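Local coordinates for protein probable enoyl-CoA hydratase/isomerase (Pseudomonas aeruginosa, PDB 7BOR) that binds coenzyme A in a crotonase fold and probably acts on enoyl-CoA thioesters, perhaps as a delta(3)-delta(2)-enoyl-CoA isomerase, at residues G133-F138 against D227-R232; M31-A36 against D78-R83; V48-I53 against R194-A199. All blocks are in the same frame, centred on the assembly; numbering follows the deposited sequence.

Interaction 1. Residues G133-F138 against D227-R232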
# COMPACT_ATOMS: atom_id res chain seq x y z
N GLY A 133 12.39 10.51 -11.10
CA GLY A 133 11.78 11.07 -12.28
C GLY A 133 10.34 10.67 -12.49
O GLY A 133 9.82 10.81 -13.60
N LEU A 134 9.67 10.24 -11.43
CA LEU A 134 8.30 9.79 -11.49
C LEU A 134 7.41 10.77 -10.72
O LEU A 134 7.86 11.78 -10.20
CB LEU A 134 8.21 8.36 -10.98
CG LEU A 134 9.03 7.35 -11.82
CD1 LEU A 134 9.16 6.00 -11.11
CD2 LEU A 134 8.41 7.17 -13.19
N THR A 135 6.13 10.43 -10.63
CA THR A 135 5.12 11.32 -10.09
C THR A 135 4.22 10.52 -9.15
O THR A 135 4.33 9.29 -9.07
CB THR A 135 4.31 11.97 -11.23
OG1 THR A 135 3.98 10.96 -12.19
CG2 THR A 135 5.08 13.08 -11.89
N PRO A 136 3.31 11.17 -8.41
CA PRO A 136 2.51 10.45 -7.42
C PRO A 136 1.60 9.40 -8.04
O PRO A 136 1.11 9.54 -9.17
CB PRO A 136 1.68 11.54 -6.73
CG PRO A 136 2.39 12.83 -7.05
CD PRO A 136 3.04 12.61 -8.41
N GLU A 137 1.28 8.40 -7.23
CA GLU A 137 0.55 7.21 -7.66
C GLU A 137 -0.42 6.81 -6.56
O GLU A 137 -0.40 7.37 -5.44
CB GLU A 137 1.61 6.17 -8.08
CG GLU A 137 1.39 4.80 -7.72
CD GLU A 137 1.76 4.52 -6.31
OE1 GLU A 137 1.65 5.43 -5.46
OE2 GLU A 137 2.10 3.35 -6.07
N PHE A 138 -1.36 5.92 -6.93
CA PHE A 138 -2.40 5.34 -6.06
C PHE A 138 -3.28 6.42 -5.39
O PHE A 138 -3.85 6.22 -4.30
CB PHE A 138 -1.74 4.40 -5.04
CG PHE A 138 -2.59 3.18 -4.66
CD1 PHE A 138 -3.93 3.10 -4.98
CD2 PHE A 138 -2.02 2.13 -3.97
CE1 PHE A 138 -4.67 2.02 -4.62
CE2 PHE A 138 -2.77 1.04 -3.62
CZ PHE A 138 -4.06 0.98 -3.91
N ASP A 227 -1.71 7.67 -16.12
CA ASP A 227 -1.30 8.06 -17.47
C ASP A 227 -0.00 8.86 -17.42
O ASP A 227 0.96 8.54 -18.13
CB ASP A 227 -2.42 8.87 -18.16
CG ASP A 227 -3.60 7.97 -18.66
OD1 ASP A 227 -3.39 6.83 -19.18
OD2 ASP A 227 -4.76 8.43 -18.53
N ILE A 228 0.07 9.88 -16.54
CA ILE A 228 1.33 10.58 -16.31
C ILE A 228 2.44 9.61 -15.94
O ILE A 228 3.55 9.67 -16.49
CB ILE A 228 1.17 11.67 -15.24
CG1 ILE A 228 -0.02 12.61 -15.56
CG2 ILE A 228 2.48 12.47 -15.10
CD1 ILE A 228 0.17 13.52 -16.77
N PHE A 229 2.17 8.69 -15.00
CA PHE A 229 3.20 7.79 -14.47
C PHE A 229 3.72 6.85 -15.55
O PHE A 229 4.93 6.60 -15.68
CB PHE A 229 2.60 6.96 -13.33
CG PHE A 229 3.60 6.28 -12.43
CD1 PHE A 229 4.04 6.91 -11.26
CD2 PHE A 229 4.02 4.98 -12.68
CE1 PHE A 229 4.91 6.26 -10.41
CE2 PHE A 229 4.89 4.33 -11.82
CZ PHE A 229 5.34 4.97 -10.71
N SER A 230 2.78 6.24 -16.28
CA SER A 230 3.14 5.38 -17.39
C SER A 230 3.98 6.13 -18.41
O SER A 230 5.01 5.64 -18.87
CB SER A 230 1.85 4.83 -18.01
OG SER A 230 2.17 4.00 -19.10
N THR A 231 3.58 7.34 -18.76
CA THR A 231 4.37 8.08 -19.73
C THR A 231 5.78 8.32 -19.20
O THR A 231 6.77 8.12 -19.92
CB THR A 231 3.69 9.39 -20.08
OG1 THR A 231 2.45 9.12 -20.72
CG2 THR A 231 4.57 10.24 -21.02
N ARG A 232 5.89 8.72 -17.92
CA ARG A 232 7.19 9.07 -17.37
C ARG A 232 8.08 7.86 -17.26
O ARG A 232 9.31 7.99 -17.34
CB ARG A 232 7.05 9.75 -16.01
CG ARG A 232 6.40 11.13 -16.12
CD ARG A 232 6.56 11.93 -14.84
NE ARG A 232 7.98 12.22 -14.70
CZ ARG A 232 8.53 13.35 -15.10
NH1 ARG A 232 7.76 14.31 -15.58
NH2 ARG A 232 9.82 13.53 -14.98
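R232 reaches from helix 200-233 to the carbonyl of G133. Its NE donates to G133 O over 2.6 Å in a nearly straight bond (162°), with the oxygen in the guanidinium plane at its edge; seen from the carbonyl, NE stands above the peptide plane. NH2 adds a weak, bent bond to the same oxygen and has its stronger partner in E237, by a salt bridge, so the same guanidinium serves both the loop and helix 236-245. A bend at chi3 (67°) lets NE and NH2 both face G133 O, while CD packs on the methyl CG2 of T135 at 3.5 Å. T135 OG1 lies closer to I228 CG2, at 3.6 Å. In this crotonase fold the loop 133-138, between strand 124-126 and helix 140-148, runs past the bound coenzyme A, and the L134 side chain lies about 4 Å from it at the nearest atoms. F229 fills the inner side of the contact: T135 O meets the ring edge in its plane, 3.2 Å from CD1, close to the positively polarised rim hydrogens. L134 CB and E137 CB both approach F229 CE1 at 4.0 Å, and L134 CD1 reaches CZ. The E137 carboxylate turns away and bonds T109.

Interaction 2. Residues M31-A36 against D78-R83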
# COMPACT_ATOMS: atom_id res chain seq x y z
N MET A 31 3.64 -11.01 -7.74
CA MET A 31 3.16 -10.69 -6.40
C MET A 31 1.91 -9.85 -6.46
O MET A 31 0.93 -10.14 -5.78
CB MET A 31 4.26 -10.00 -5.62
CG MET A 31 5.38 -10.96 -5.25
SD MET A 31 6.89 -10.09 -4.90
CE MET A 31 6.53 -9.55 -3.21
N TYR A 32 1.90 -8.84 -7.34
CA TYR A 32 0.71 -8.04 -7.50
C TYR A 32 -0.47 -8.90 -7.92
O TYR A 32 -1.62 -8.65 -7.51
CB TYR A 32 0.95 -6.97 -8.56
CG TYR A 32 1.81 -5.82 -8.15
CD1 TYR A 32 1.44 -5.01 -7.10
CD2 TYR A 32 2.94 -5.48 -8.88
CE1 TYR A 32 2.19 -3.90 -6.74
CE2 TYR A 32 3.70 -4.37 -8.52
CZ TYR A 32 3.30 -3.59 -7.43
OH TYR A 32 3.99 -2.48 -7.05
N SER A 33 -0.22 -9.85 -8.83
CA SER A 33 -1.29 -10.70 -9.33
C SER A 33 -1.84 -11.60 -8.23
O SER A 33 -3.06 -11.72 -8.08
CB SER A 33 -0.78 -11.51 -10.54
OG SER A 33 -0.65 -10.66 -11.68
N ARG A 34 -0.95 -12.19 -7.42
CA ARG A 34 -1.41 -13.04 -6.32
C ARG A 34 -2.23 -12.23 -5.33
O ARG A 34 -3.30 -12.68 -4.88
CB ARG A 34 -0.22 -13.73 -5.64
CG ARG A 34 -0.58 -14.62 -4.42
CD ARG A 34 -0.57 -16.10 -4.74
NE ARG A 34 -1.52 -16.86 -3.93
CZ ARG A 34 -2.85 -16.72 -4.00
NH1 ARG A 34 -3.67 -17.45 -3.25
NH2 ARG A 34 -3.36 -15.81 -4.81
N MET A 35 -1.80 -11.00 -5.01
CA MET A 35 -2.54 -10.20 -4.05
C MET A 35 -3.87 -9.75 -4.63
O MET A 35 -4.90 -9.77 -3.93
CB MET A 35 -1.70 -9.01 -3.59
CG MET A 35 -0.70 -9.40 -2.51
SD MET A 35 0.06 -7.94 -1.78
CE MET A 35 1.35 -7.63 -3.00
N ALA A 36 -3.90 -9.39 -5.90
CA ALA A 36 -5.16 -8.96 -6.48
C ALA A 36 -6.20 -10.08 -6.45
O ALA A 36 -7.38 -9.84 -6.16
CB ALA A 36 -4.95 -8.45 -7.91
N ASP A 78 -4.05 -1.17 -17.02
CA ASP A 78 -4.18 -2.56 -17.46
C ASP A 78 -2.81 -3.21 -17.25
O ASP A 78 -1.96 -3.20 -18.14
CB ASP A 78 -4.69 -2.59 -18.90
CG ASP A 78 -6.07 -1.91 -19.03
OD1 ASP A 78 -7.05 -2.49 -18.49
OD2 ASP A 78 -6.16 -0.78 -19.60
N SER A 79 -2.62 -3.74 -16.05
CA SER A 79 -1.37 -4.33 -15.59
C SER A 79 -1.64 -5.02 -14.26
O SER A 79 -2.67 -4.75 -13.62
CB SER A 79 -0.27 -3.26 -15.40
OG SER A 79 -0.71 -2.18 -14.57
N PRO A 80 -0.74 -5.89 -13.82
CA PRO A 80 -0.87 -6.46 -12.47
C PRO A 80 -0.88 -5.40 -11.37
O PRO A 80 -1.72 -5.48 -10.47
CB PRO A 80 0.35 -7.39 -12.36
CG PRO A 80 0.71 -7.72 -13.84
CD PRO A 80 0.40 -6.45 -14.57
N VAL A 81 -0.01 -4.39 -11.43
CA VAL A 81 -0.06 -3.37 -10.37
C VAL A 81 -1.41 -2.64 -10.40
O VAL A 81 -2.04 -2.44 -9.36
CB VAL A 81 1.14 -2.41 -10.47
CG1 VAL A 81 1.11 -1.58 -11.70
CG2 VAL A 81 1.19 -1.51 -9.20
N GLY A 82 -1.90 -2.31 -11.59
CA GLY A 82 -3.20 -1.67 -11.68
C GLY A 82 -4.32 -2.52 -11.13
O GLY A 82 -5.26 -2.01 -10.52
N ARG A 83 -4.24 -3.84 -11.33
CA ARG A 83 -5.27 -4.74 -10.81
C ARG A 83 -5.16 -4.86 -9.29
O ARG A 83 -6.19 -4.94 -8.59
CB ARG A 83 -5.18 -6.12 -11.47
CG ARG A 83 -5.65 -6.10 -12.94
CD ARG A 83 -5.67 -7.49 -13.62
NE ARG A 83 -4.36 -8.05 -13.94
CZ ARG A 83 -3.68 -7.76 -15.04
NH1 ARG A 83 -4.18 -6.91 -15.90
NH2 ARG A 83 -2.50 -8.33 -15.27
O HOH W 1 -2.90 -10.19 -12.92
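Y32, P80 and V81 carry the meeting of two helices of the crotonase fold, 29-44 and the first turn of 80-90. The side chains of Y32 and V81 run alongside each other in one direction. V81 CG2 sits over one face of the phenol ring in a CH-pi contact, 3.7 Å from the ring centroid and displaced toward the CZ rim, where it comes within 3.5 Å of CZ. V81 can place this methyl there because CG2 is anti to its backbone N, and V81 CB follows over CE2. Y32 OH is hydrogen-bonded to OD1 of N64, a CoA-binding residue, which makes Y32 a plausible second-shell support for that site. P80 opens its helix right after the N-cap residue S79 and presses its CB between two side chains, 3.9 Å from Y32 CB and 3.5 Å from S33 OG. One turn further on, A36 CB rests on the backbone of R83, 3.8 Å from R83 O. The outer margin is polar. R83 folds back so that one guanidinium face covers S79 O and P80 N, and S33 OG, also bonded to R29 O, lies 2.6 Å from a water whose oxygen accepts from R83 NE at 2.8 Å.

Interaction 3. Residues V48-I53 against R194-A199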
# COMPACT_ATOMS: atom_id res chain seq x y z
N VAL A 48 -14.43 -15.01 5.19
CA VAL A 48 -13.39 -14.02 5.45
C VAL A 48 -14.05 -12.70 5.86
O VAL A 48 -14.90 -12.15 5.14
CB VAL A 48 -12.46 -13.82 4.25
CG1 VAL A 48 -11.34 -12.87 4.63
CG2 VAL A 48 -11.85 -15.13 3.83
N ARG A 49 -13.64 -12.22 7.04
CA ARG A 49 -14.13 -11.01 7.67
C ARG A 49 -13.13 -9.86 7.59
O ARG A 49 -13.54 -8.71 7.47
CB ARG A 49 -14.46 -11.29 9.15
CG ARG A 49 -15.63 -12.27 9.32
CD ARG A 49 -16.73 -11.66 10.19
NE ARG A 49 -16.83 -10.21 10.00
CZ ARG A 49 -17.12 -9.34 10.97
NH1 ARG A 49 -17.38 -9.79 12.20
NH2 ARG A 49 -17.17 -8.03 10.72
N VAL A 50 -11.84 -10.16 7.62
CA VAL A 50 -10.79 -9.14 7.69
C VAL A 50 -9.56 -9.63 6.93
O VAL A 50 -9.19 -10.81 7.01
CB VAL A 50 -10.44 -8.82 9.16
CG1 VAL A 50 -9.37 -7.75 9.25
CG2 VAL A 50 -11.69 -8.40 9.94
N VAL A 51 -8.90 -8.70 6.23
CA VAL A 51 -7.60 -8.97 5.64
C VAL A 51 -6.53 -8.19 6.37
O VAL A 51 -6.70 -6.99 6.66
CB VAL A 51 -7.59 -8.64 4.13
CG1 VAL A 51 -6.14 -8.63 3.58
CG2 VAL A 51 -8.48 -9.63 3.36
N LEU A 52 -5.40 -8.85 6.61
CA LEU A 52 -4.20 -8.23 7.13
C LEU A 52 -3.07 -8.30 6.10
O LEU A 52 -2.80 -9.36 5.53
CB LEU A 52 -3.80 -8.94 8.43
CG LEU A 52 -2.80 -8.25 9.31
CD1 LEU A 52 -3.16 -8.62 10.75
CD2 LEU A 52 -1.45 -8.73 8.92
N ILE A 53 -2.38 -7.18 5.90
CA ILE A 53 -1.23 -7.14 4.99
C ILE A 53 0.02 -6.83 5.78
O ILE A 53 0.05 -5.85 6.54
CB ILE A 53 -1.40 -6.09 3.88
CG1 ILE A 53 -2.64 -6.35 3.07
CG2 ILE A 53 -0.24 -6.15 2.87
CD1 ILE A 53 -2.94 -5.27 2.05
N ARG A 194 -11.06 -7.55 16.94
CA ARG A 194 -12.14 -6.66 17.37
C ARG A 194 -13.22 -6.58 16.31
O ARG A 194 -14.42 -6.53 16.65
CB ARG A 194 -11.60 -5.26 17.67
CG ARG A 194 -10.53 -5.18 18.74
CD ARG A 194 -10.08 -3.71 18.97
NE ARG A 194 -11.23 -2.81 19.20
CZ ARG A 194 -11.12 -1.54 19.59
NH1 ARG A 194 -9.91 -1.02 19.78
NH2 ARG A 194 -12.20 -0.78 19.79
N PHE A 195 -12.82 -6.57 15.03
CA PHE A 195 -13.79 -6.50 13.94
C PHE A 195 -14.69 -7.73 13.95
O PHE A 195 -15.90 -7.63 13.72
CB PHE A 195 -13.09 -6.38 12.56
CG PHE A 195 -12.76 -4.95 12.14
CD1 PHE A 195 -13.76 -3.98 12.03
CD2 PHE A 195 -11.43 -4.57 11.89
CE1 PHE A 195 -13.42 -2.64 11.67
CE2 PHE A 195 -11.10 -3.26 11.52
CZ PHE A 195 -12.08 -2.29 11.43
N LEU A 196 -14.11 -8.89 14.27
CA LEU A 196 -14.88 -10.12 14.39
C LEU A 196 -16.04 -10.02 15.39
O LEU A 196 -17.03 -10.74 15.25
CB LEU A 196 -13.96 -11.26 14.81
CG LEU A 196 -12.86 -11.42 13.76
CD1 LEU A 196 -11.95 -12.59 14.08
CD2 LEU A 196 -13.41 -11.53 12.35
N HIS A 197 -15.96 -9.14 16.39
CA HIS A 197 -17.05 -9.01 17.35
C HIS A 197 -18.20 -8.14 16.88
O HIS A 197 -19.21 -8.07 17.58
CB HIS A 197 -16.55 -8.43 18.66
CG HIS A 197 -15.52 -9.27 19.33
ND1 HIS A 197 -15.48 -10.64 19.15
CD2 HIS A 197 -14.50 -8.96 20.15
CE1 HIS A 197 -14.47 -11.13 19.85
NE2 HIS A 197 -13.87 -10.14 20.47
N LEU A 198 -18.06 -7.44 15.76
CA LEU A 198 -19.05 -6.50 15.27
C LEU A 198 -19.88 -7.13 14.15
O LEU A 198 -19.46 -8.10 13.50
CB LEU A 198 -18.37 -5.22 14.78
CG LEU A 198 -17.47 -4.51 15.80
CD1 LEU A 198 -16.70 -3.37 15.15
CD2 LEU A 198 -18.23 -3.98 16.97
N ALA A 199 -21.05 -6.55 13.92
CA ALA A 199 -21.95 -7.01 12.86
C ALA A 199 -21.28 -6.85 11.50
O ALA A 199 -20.91 -5.72 11.13
CB ALA A 199 -23.25 -6.21 12.92
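The C-terminal end of helix 182-196, with the turn that leads into helix 200-233, meets the start of strand 50-54 in the six-stranded sheet of the crotonase fold. R49, just ahead of the strand, carries most of the contact. Its NH1 donates to L198 O at 3.0 Å; the bond is bent (132° at the hydrogen), though NH1 lies in the carbonyl plane, while the oxygen is tilted out of the guanidinium plane. F195 O lies equally near, 3.0 Å from NH1, and L196 O comes close at a poor angle. The cationic group thus sits among backbone carbonyls at the C-terminal end of a helix, where the negative end of the helix dipole would probably favour a positive charge. The chain gets there by bending at both chi2 (-124°) and chi3 (33°), and its methylenes run antiparallel to the L196 side chain, so that L196 CD2 packs 3.4 Å from R49 CB and 3.8 Å from R49 CG.

Strand 50-54 is an inner strand, between 13-18 and 95-99, and helix 182-196 packs along it: V50 also touches A192, and L52 touches A188 and R189. V50 turns its side chain toward the helix. With CG2 anti to the carbonyl carbon, this methyl meets F195 CB at 3.6 Å, the two side chains nearly perpendicular, and it comes more loosely to L196 CD2 at 4.3 Å. The F195 side chain also touches P94 and V203 of helix 200-233, and R49 touches P200 of that same helix. Backbone bonds from R49 and V50 to G12 keep this end of the strand stitched to its neighbour.

Overall arrangement
Interactions 1 and 2 lie toward the coenzyme A side and are partly buried, whereas interaction 3 is a surface contact away from the annotated CoA-binding residues, its centre about 34 Å from that of interaction 1 and on the opposite side of the chain's centre. Helix 200-233 ties the extremes together: the turn into it belongs to interaction 3 and its far end to interaction 1. In both, an arginine grips a backbone carbonyl oxygen, of G133 in a loop or of L198 in the turn after helix 182-196. Interaction 2, helix against helix, relies on apolar and CH-pi contact with a water bridge at its margin. Y32 hydrogen-bonds N64, whose side chain lies about 6 Å from that of F229.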